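Local atomic coordinates of Nsp15 (Middle East respiratory syndrome-related coronavirus, PDB entry 5YVD), a protein that cleaves RNA as the coronavirus endoribonuclease of the EndoU family, probably at uridylates, and is assembled from six chains. Residues A112-L125 against T131-K143. Sequence-based numbering, arbitrary orientation.
Unlike the reference sequence in segment 112-125: Cys123 (reference Gly).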
ATOM      1  N   ALA A 112      -4.192 -22.382 -27.894  1.00 90.82           N
ATOM      2  CA  ALA A 112      -5.432 -23.131 -28.070  1.00 87.73           C
ATOM      3  C   ALA A 112      -6.492 -22.768 -27.012  1.00 84.94           C
ATOM      4  O   ALA A 112      -7.066 -23.651 -26.384  1.00 89.27           O
ATOM      5  CB  ALA A 112      -5.141 -24.621 -28.072  1.00 88.93           C
ATOM      6  N   LEU A 113      -6.748 -21.468 -26.834  1.00 78.65           N
ATOM      7  CA  LEU A 113      -7.883 -20.964 -26.030  1.00 70.08           C
ATOM      8  C   LEU A 113      -9.036 -20.607 -26.955  1.00 61.63           C
ATOM      9  O   LEU A 113      -8.874 -20.611 -28.160  1.00 62.95           O
ATOM     10  CB  LEU A 113      -7.509 -19.698 -25.240  1.00 70.43           C
ATOM     11  CG  LEU A 113      -6.122 -19.609 -24.592  1.00 71.70           C
ATOM     12  CD1 LEU A 113      -5.233 -18.671 -25.399  1.00 70.79           C
ATOM     13  CD2 LEU A 113      -6.204 -19.133 -23.146  1.00 73.00           C
ATOM     14  N   ASN A 114     -10.193 -20.279 -26.391  1.00 58.34           N
ATOM     15  CA  ASN A 114     -11.324 -19.773 -27.189  1.00 57.08           C
ATOM     16  C   ASN A 114     -11.276 -18.253 -27.320  1.00 47.57           C
ATOM     17  O   ASN A 114     -11.667 -17.538 -26.413  1.00 42.81           O
ATOM     18  CB  ASN A 114     -12.674 -20.158 -26.569  1.00 63.01           C
ATOM     19  CG  ASN A 114     -12.962 -21.643 -26.646  1.00 70.16           C
ATOM     20  OD1 ASN A 114     -12.992 -22.234 -27.734  1.00 79.07           O
ATOM     21  ND2 ASN A 114     -13.209 -22.254 -25.486  1.00 70.87           N
ATOM     22  N   ILE A 115     -10.825 -17.776 -28.463  1.00 43.85           N
ATOM     23  CA  ILE A 115     -10.760 -16.350 -28.752  1.00 45.18           C
ATOM     24  C   ILE A 115     -12.089 -15.866 -29.338  1.00 46.58           C
ATOM     25  O   ILE A 115     -12.621 -16.445 -30.314  1.00 47.42           O
ATOM     26  CB  ILE A 115      -9.630 -16.036 -29.772  1.00 47.98           C
ATOM     27  CG1 ILE A 115      -8.317 -16.704 -29.310  1.00 49.59           C
ATOM     28  CG2 ILE A 115      -9.510 -14.531 -30.009  1.00 43.94           C
ATOM     29  CD1 ILE A 115      -7.088 -16.224 -30.038  1.00 52.57           C
ATOM     30  N   CYS A 116     -12.590 -14.778 -28.757  1.00 42.39           N
ATOM     31  CA  CYS A 116     -13.852 -14.203 -29.140  1.00 41.26           C
ATOM     32  C   CYS A 116     -13.616 -13.051 -30.085  1.00 40.00           C
ATOM     33  O   CYS A 116     -12.932 -12.096 -29.729  1.00 39.34           O
ATOM     34  CB  CYS A 116     -14.569 -13.702 -27.896  1.00 44.57           C
ATOM     35  SG  CYS A 116     -16.077 -12.805 -28.273  1.00 50.89           S
ATOM     36  N   PHE A 117     -14.187 -13.130 -31.283  1.00 39.75           N
ATOM     37  CA  PHE A 117     -13.972 -12.116 -32.327  1.00 37.72           C
ATOM     38  C   PHE A 117     -15.275 -11.382 -32.584  1.00 39.76           C
ATOM     39  O   PHE A 117     -16.352 -11.945 -32.352  1.00 39.56           O
ATOM     40  CB  PHE A 117     -13.581 -12.783 -33.644  1.00 36.53           C
ATOM     41  CG  PHE A 117     -12.316 -13.577 -33.604  1.00 35.72           C
ATOM     42  CD1 PHE A 117     -12.300 -14.867 -33.102  1.00 37.08           C
ATOM     43  CD2 PHE A 117     -11.155 -13.065 -34.133  1.00 34.49           C
ATOM     44  CE1 PHE A 117     -11.135 -15.613 -33.114  1.00 35.18           C
ATOM     45  CE2 PHE A 117      -9.991 -13.796 -34.124  1.00 33.06           C
ATOM     46  CZ  PHE A 117      -9.985 -15.075 -33.629  1.00 33.75           C
ATOM     47  N   ASP A 118     -15.192 -10.167 -33.136  1.00 41.92           N
ATOM     48  CA  ASP A 118     -16.397  -9.347 -33.375  1.00 43.58           C
ATOM     49  C   ASP A 118     -16.455  -8.793 -34.799  1.00 41.12           C
ATOM     50  O   ASP A 118     -15.462  -8.310 -35.319  1.00 38.63           O
ATOM     51  CB  ASP A 118     -16.467  -8.201 -32.335  1.00 46.04           C
ATOM     52  CG  ASP A 118     -17.800  -7.417 -32.374  1.00 48.84           C
ATOM     53  OD1 ASP A 118     -18.065  -6.706 -33.383  1.00 47.77           O
ATOM     54  OD2 ASP A 118     -18.562  -7.479 -31.372  1.00 45.42           O
ATOM     55  N   ILE A 119     -17.638  -8.837 -35.407  1.00 38.65           N
ATOM     56  CA  ILE A 119     -17.829  -8.316 -36.754  1.00 36.16           C
ATOM     57  C   ILE A 119     -17.482  -6.825 -36.870  1.00 35.98           C
ATOM     58  O   ILE A 119     -17.095  -6.365 -37.926  1.00 34.19           O
ATOM     59  CB  ILE A 119     -19.276  -8.550 -37.231  1.00 36.91           C
ATOM     60  CG1 ILE A 119     -19.447  -8.257 -38.735  1.00 37.80           C
ATOM     61  CG2 ILE A 119     -20.247  -7.677 -36.461  1.00 37.79           C
ATOM     62  CD1 ILE A 119     -19.628  -9.477 -39.580  1.00 39.68           C
ATOM     63  N   ARG A 120     -17.644  -6.055 -35.802  1.00 40.43           N
ATOM     64  CA  ARG A 120     -17.400  -4.608 -35.887  1.00 40.19           C
ATOM     65  C   ARG A 120     -15.915  -4.236 -35.997  1.00 39.36           C
ATOM     66  O   ARG A 120     -15.593  -3.090 -36.295  1.00 35.91           O
ATOM     67  CB  ARG A 120     -18.058  -3.871 -34.725  1.00 40.10           C
ATOM     68  CG  ARG A 120     -19.563  -3.765 -34.899  1.00 41.45           C
ATOM     69  CD  ARG A 120     -20.308  -3.532 -33.592  1.00 41.48           C
ATOM     70  NE  ARG A 120     -20.225  -4.697 -32.707  1.00 41.88           N
ATOM     71  CZ  ARG A 120     -20.806  -4.783 -31.520  1.00 40.50           C
ATOM     72  NH1 ARG A 120     -21.541  -3.777 -31.019  1.00 40.57           N
ATOM     73  NH2 ARG A 120     -20.644  -5.888 -30.829  1.00 42.22           N
ATOM     74  N   ASP A 121     -15.021  -5.203 -35.779  1.00 40.97           N
ATOM     75  CA  ASP A 121     -13.593  -4.992 -36.010  1.00 41.64           C
ATOM     76  C   ASP A 121     -13.230  -5.488 -37.400  1.00 44.74           C
ATOM     77  O   ASP A 121     -13.469  -6.648 -37.747  1.00 47.36           O
ATOM     78  CB  ASP A 121     -12.773  -5.706 -34.958  1.00 40.22           C
ATOM     79  CG  ASP A 121     -13.169  -5.311 -33.565  1.00 41.59           C
ATOM     80  OD1 ASP A 121     -13.409  -4.103 -33.354  1.00 39.42           O
ATOM     81  OD2 ASP A 121     -13.258  -6.211 -32.693  1.00 45.07           O
ATOM     82  N   ASN A 122     -12.693  -4.583 -38.209  1.00 49.40           N
ATOM     83  CA  ASN A 122     -12.272  -4.898 -39.565  1.00 53.25           C
ATOM     84  C   ASN A 122     -11.406  -6.172 -39.542  1.00 50.36           C
ATOM     85  O   ASN A 122     -10.532  -6.316 -38.697  1.00 48.16           O
ATOM     86  CB  ASN A 122     -11.534  -3.691 -40.180  1.00 55.73           C
ATOM     87  CG  ASN A 122     -11.118  -3.925 -41.620  1.00 61.21           C
ATOM     88  OD1 ASN A 122      -9.943  -3.818 -41.971  1.00 58.78           O
ATOM     89  ND2 ASN A 122     -12.084  -4.256 -42.461  1.00 64.11           N
ATOM     90  N   CYS A 123     -11.756  -7.118 -40.410  1.00 52.78           N
ATOM     91  CA  CYS A 123     -11.014  -8.366 -40.642  1.00 55.74           C
ATOM     92  C   CYS A 123     -11.109  -9.432 -39.561  1.00 51.28           C
ATOM     93  O   CYS A 123     -10.457 -10.461 -39.679  1.00 55.50           O
ATOM     94  CB  CYS A 123      -9.539  -8.083 -40.981  1.00 62.37           C
ATOM     95  SG  CYS A 123      -9.343  -7.158 -42.526  1.00 70.66           S
ATOM     96  N   SER A 124     -11.924  -9.222 -38.530  1.00 50.85           N
ATOM     97  CA  SER A 124     -12.099 -10.244 -37.470  1.00 48.72           C
ATOM     98  C   SER A 124     -12.877 -11.480 -37.937  1.00 48.10           C
ATOM     99  O   SER A 124     -12.573 -12.599 -37.542  1.00 49.31           O
ATOM    100  CB  SER A 124     -12.794  -9.658 -36.251  1.00 45.41           C
ATOM    101  OG  SER A 124     -11.893  -8.881 -35.512  1.00 45.49           O
ATOM    102  N   LEU A 125     -13.885 -11.274 -38.769  1.00 46.72           N
ATOM    103  CA  LEU A 125     -14.590 -12.390 -39.360  1.00 46.36           C
ATOM    104  C   LEU A 125     -13.613 -13.385 -39.981  1.00 47.54           C
ATOM    105  O   LEU A 125     -13.524 -14.537 -39.526  1.00 46.90           O
ATOM    106  CB  LEU A 125     -15.568 -11.874 -40.405  1.00 44.82           C
ATOM    107  CG  LEU A 125     -16.242 -12.924 -41.275  1.00 43.99           C
ATOM    108  CD1 LEU A 125     -16.758 -14.106 -40.458  1.00 41.24           C
ATOM    109  CD2 LEU A 125     -17.358 -12.249 -42.070  1.00 44.85           C
ATOM    110  N   THR A 131      -9.329 -19.751 -37.642  1.00 51.07           N
ATOM    111  CA  THR A 131      -8.924 -20.047 -36.269  1.00 46.85           C
ATOM    112  C   THR A 131      -9.750 -21.244 -35.807  1.00 48.73           C
ATOM    113  O   THR A 131     -10.962 -21.191 -35.859  1.00 49.70           O
ATOM    114  CB  THR A 131      -9.228 -18.849 -35.339  1.00 43.58           C
ATOM    115  OG1 THR A 131      -8.745 -17.639 -35.931  1.00 38.54           O
ATOM    116  CG2 THR A 131      -8.629 -19.039 -33.946  1.00 40.93           C
ATOM    117  N   PRO A 132      -9.106 -22.332 -35.365  1.00 51.23           N
ATOM    118  CA  PRO A 132      -9.854 -23.551 -35.010  1.00 51.84           C
ATOM    119  C   PRO A 132     -10.834 -23.448 -33.818  1.00 52.32           C
ATOM    120  O   PRO A 132     -11.968 -23.931 -33.922  1.00 56.81           O
ATOM    121  CB  PRO A 132      -8.738 -24.572 -34.686  1.00 51.51           C
ATOM    122  CG  PRO A 132      -7.517 -23.754 -34.428  1.00 49.56           C
ATOM    123  CD  PRO A 132      -7.649 -22.545 -35.304  1.00 50.48           C
ATOM    124  N   ASN A 133     -10.392 -22.882 -32.696  1.00 49.61           N
ATOM    125  CA  ASN A 133     -11.191 -22.856 -31.475  1.00 47.83           C
ATOM    126  C   ASN A 133     -11.531 -21.419 -31.161  1.00 47.84           C
ATOM    127  O   ASN A 133     -10.659 -20.659 -30.727  1.00 51.37           O
ATOM    128  CB  ASN A 133     -10.412 -23.476 -30.313  1.00 48.99           C
ATOM    129  CG  ASN A 133     -10.179 -24.981 -30.480  1.00 49.88           C
ATOM    130  OD1 ASN A 133     -10.976 -25.682 -31.054  1.00 52.32           O
ATOM    131  ND2 ASN A 133      -9.094 -25.474 -29.926  1.00 55.94           N
ATOM    132  N   ALA A 134     -12.782 -21.026 -31.399  1.00 46.50           N
ATOM    133  CA  ALA A 134     -13.160 -19.608 -31.286  1.00 48.09           C
ATOM    134  C   ALA A 134     -14.655 -19.354 -31.214  1.00 48.89           C
ATOM    135  O   ALA A 134     -15.466 -20.231 -31.494  1.00 45.64           O
ATOM    136  CB  ALA A 134     -12.591 -18.825 -32.457  1.00 49.61           C
ATOM    137  N   ILE A 135     -14.985 -18.110 -30.866  1.00 50.17           N
ATOM    138  CA  ILE A 135     -16.356 -17.611 -30.760  1.00 46.69           C
ATOM    139  C   ILE A 135     -16.484 -16.355 -31.636  1.00 43.87           C
ATOM    140  O   ILE A 135     -15.578 -15.511 -31.677  1.00 43.79           O
ATOM    141  CB  ILE A 135     -16.666 -17.285 -29.276  1.00 49.54           C
ATOM    142  CG1 ILE A 135     -16.788 -18.580 -28.479  1.00 52.16           C
ATOM    143  CG2 ILE A 135     -17.931 -16.444 -29.117  1.00 49.87           C
ATOM    144  CD1 ILE A 135     -16.715 -18.381 -26.986  1.00 55.81           C
ATOM    145  N   PHE A 136     -17.595 -16.229 -32.355  1.00 43.60           N
ATOM    146  CA  PHE A 136     -17.813 -15.039 -33.173  1.00 41.99           C
ATOM    147  C   PHE A 136     -19.102 -14.355 -32.788  1.00 43.15           C
ATOM    148  O   PHE A 136     -20.127 -15.019 -32.610  1.00 44.13           O
ATOM    149  CB  PHE A 136     -17.843 -15.362 -34.657  1.00 41.26           C
ATOM    150  CG  PHE A 136     -17.738 -14.140 -35.523  1.00 42.40           C
ATOM    151  CD1 PHE A 136     -18.827 -13.660 -36.228  1.00 43.55           C
ATOM    152  CD2 PHE A 136     -16.557 -13.435 -35.572  1.00 42.77           C
ATOM    153  CE1 PHE A 136     -18.727 -12.503 -36.984  1.00 44.42           C
ATOM    154  CE2 PHE A 136     -16.442 -12.292 -36.332  1.00 43.44           C
ATOM    155  CZ  PHE A 136     -17.529 -11.817 -37.037  1.00 44.83           C
ATOM    156  N   ILE A 137     -19.040 -13.031 -32.660  1.00 43.04           N
ATOM    157  CA  ILE A 137     -20.222 -12.242 -32.361  1.00 48.31           C
ATOM    158  C   ILE A 137     -20.487 -11.283 -33.508  1.00 47.13           C
ATOM    159  O   ILE A 137     -19.548 -10.655 -34.024  1.00 45.00           O
ATOM    160  CB  ILE A 137     -20.135 -11.515 -30.988  1.00 51.75           C
ATOM    161  CG1 ILE A 137     -19.075 -10.418 -30.969  1.00 57.84           C
ATOM    162  CG2 ILE A 137     -19.841 -12.511 -29.873  1.00 52.34           C
ATOM    163  CD1 ILE A 137     -18.614 -10.012 -29.572  1.00 57.56           C
ATOM    164  N   SER A 138     -21.757 -11.212 -33.926  1.00 44.69           N
ATOM    165  CA  SER A 138     -22.148 -10.320 -35.003  1.00 44.85           C
ATOM    166  C   SER A 138     -23.579  -9.842 -34.919  1.00 43.79           C
ATOM    167  O   SER A 138     -24.436 -10.462 -34.312  1.00 44.59           O
ATOM    168  CB  SER A 138     -21.880 -10.948 -36.392  1.00 46.48           C
ATOM    169  OG  SER A 138     -23.068 -11.371 -37.034  1.00 45.60           O
ATOM    170  N   ASP A 139     -23.804  -8.716 -35.576  1.00 47.32           N
ATOM    171  CA  ASP A 139     -25.091  -8.045 -35.608  1.00 53.35           C
ATOM    172  C   ASP A 139     -25.986  -8.634 -36.700  1.00 52.30           C
ATOM    173  O   ASP A 139     -27.174  -8.313 -36.756  1.00 51.08           O
ATOM    174  CB  ASP A 139     -24.911  -6.526 -35.829  1.00 55.22           C
ATOM    175  CG  ASP A 139     -23.903  -6.185 -36.945  1.00 58.04           C
ATOM    176  OD1 ASP A 139     -23.316  -7.101 -37.574  1.00 58.14           O
ATOM    177  OD2 ASP A 139     -23.677  -4.979 -37.180  1.00 62.96           O
ATOM    178  N   ARG A 140     -25.413  -9.497 -37.541  1.00 49.58           N
ATOM    179  CA  ARG A 140     -26.109 -10.066 -38.690  1.00 51.57           C
ATOM    180  C   ARG A 140     -25.753 -11.545 -38.929  1.00 56.18           C
ATOM    181  O   ARG A 140     -24.595 -11.946 -38.798  1.00 59.16           O
ATOM    182  CB  ARG A 140     -25.805  -9.240 -39.943  1.00 51.67           C
ATOM    183  CG  ARG A 140     -24.326  -9.117 -40.270  1.00 55.50           C
ATOM    184  CD  ARG A 140     -24.029  -7.948 -41.184  1.00 55.79           C
ATOM    185  NE  ARG A 140     -22.624  -7.956 -41.605  1.00 63.12           N
ATOM    186  CZ  ARG A 140     -22.118  -8.685 -42.607  1.00 64.11           C
ATOM    187  NH1 ARG A 140     -22.884  -9.505 -43.322  1.00 62.63           N
ATOM    188  NH2 ARG A 140     -20.825  -8.595 -42.897  1.00 67.21           N
ATOM    189  N   LYS A 141     -26.764 -12.347 -39.269  1.00 60.62           N
ATOM    190  CA  LYS A 141     -26.555 -13.717 -39.764  1.00 60.64           C
ATOM    191  C   LYS A 141     -25.407 -13.744 -40.756  1.00 61.15           C
ATOM    192  O   LYS A 141     -25.321 -12.872 -41.632  1.00 59.16           O
ATOM    193  CB  LYS A 141     -27.817 -14.250 -40.469  1.00 60.14           C
ATOM    194  CG  LYS A 141     -28.770 -15.027 -39.570  1.00 62.61           C
ATOM    195  CD  LYS A 141     -29.767 -15.875 -40.362  1.00 65.78           C
ATOM    196  CE  LYS A 141     -29.163 -17.167 -40.917  1.00 63.54           C
ATOM    197  NZ  LYS A 141     -29.026 -18.216 -39.869  1.00 59.34           N
ATOM    198  N   ILE A 142     -24.526 -14.732 -40.628  1.00 60.56           N
ATOM    199  CA  ILE A 142     -23.452 -14.889 -41.605  1.00 59.82           C
ATOM    200  C   ILE A 142     -23.721 -16.122 -42.424  1.00 56.65           C
ATOM    201  O   ILE A 142     -23.646 -17.244 -41.906  1.00 53.44           O
ATOM    202  CB  ILE A 142     -22.059 -14.936 -40.958  1.00 60.91           C
ATOM    203  CG1 ILE A 142     -21.662 -13.515 -40.549  1.00 64.37           C
ATOM    204  CG2 ILE A 142     -21.020 -15.475 -41.934  1.00 58.40           C
ATOM    205  CD1 ILE A 142     -20.571 -13.445 -39.503  1.00 65.83           C
ATOM    206  N   LYS A 143     -24.049 -15.880 -43.697  1.00 53.23           N
ATOM    207  CA  LYS A 143     -24.428 -16.919 -44.632  1.00 50.96           C
ATOM    208  C   LYS A 143     -25.384 -17.834 -43.902  1.00 48.12           C
ATOM    209  O   LYS A 143     -26.403 -17.373 -43.412  1.00 48.68           O
ATOM    210  CB  LYS A 143     -23.200 -17.658 -45.183  1.00 52.34           C
ATOM    211  CG  LYS A 143     -22.233 -16.765 -45.940  1.00 52.57           C
ATOM    212  CD  LYS A 143     -21.307 -17.558 -46.862  1.00 56.94           C
ATOM    213  CE  LYS A 143     -20.137 -16.711 -47.350  1.00 58.87           C
ATOM    214  NZ  LYS A 143     -19.433 -17.311 -48.514  1.00 62.04           N
TER
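Ile115 and Phe117 alternate with Ile135 and Ile137 in a ladder of backbone hydrogen bonds that defines two parallel strands, 115-118 and 134-138, whose N-to-C directions differ by 22°. Ile115 O accepts from Ile135 N, and Phe117 N then donates to Ile135 O at 2.8 Å. Phe117 O in turn receives Ile137 N, and Ile119 N closes the ladder on Ile137 O at 3.0 Å. A CA-H...O contact from Cys116 CA to Ile135 O at 3.3 Å supports the same pairing.

Apolar packing divides between the two faces. On the face of Phe117 and Phe136, Phe117 CE1 meets Ala134 CB at 3.6 Å, while Phe136 CD2 lies against Phe117 CB. With CG anti to the backbone N (chi1 -166°), the Phe136 ring extends to Ile119 CB, 3.7 Å from its CZ, and Leu125 CD1 sits over one ring face, offset toward the rim. Leu125 CD1 and Ile142 CD1 meet tip to tip at 4.0 Å. Phe128 of the connecting helix also touches the Phe136 ring. On the face of Cys116 and Ile137, Cys116 SG approaches Ile137 CD1 at 4.0 Å, and the Asp118 carboxylate lies against the same isoleucine.

Polar bonding at the strand end is local to segment 112-125. Arg120 grips Asp118 side-on, NE to OD1 and NH2 to OD2 (2.7 Å), each oxygen using its syn lone pair; OD1 also faces Arg120 N, as in an Asx turn.

Strand 115-118, helix 124-129 and strand 134-138 form a beta-alpha-beta crossover in the Nsp15 middle domain, its two strands neighbours within a mixed sheet between strands 79-80 and 174-178.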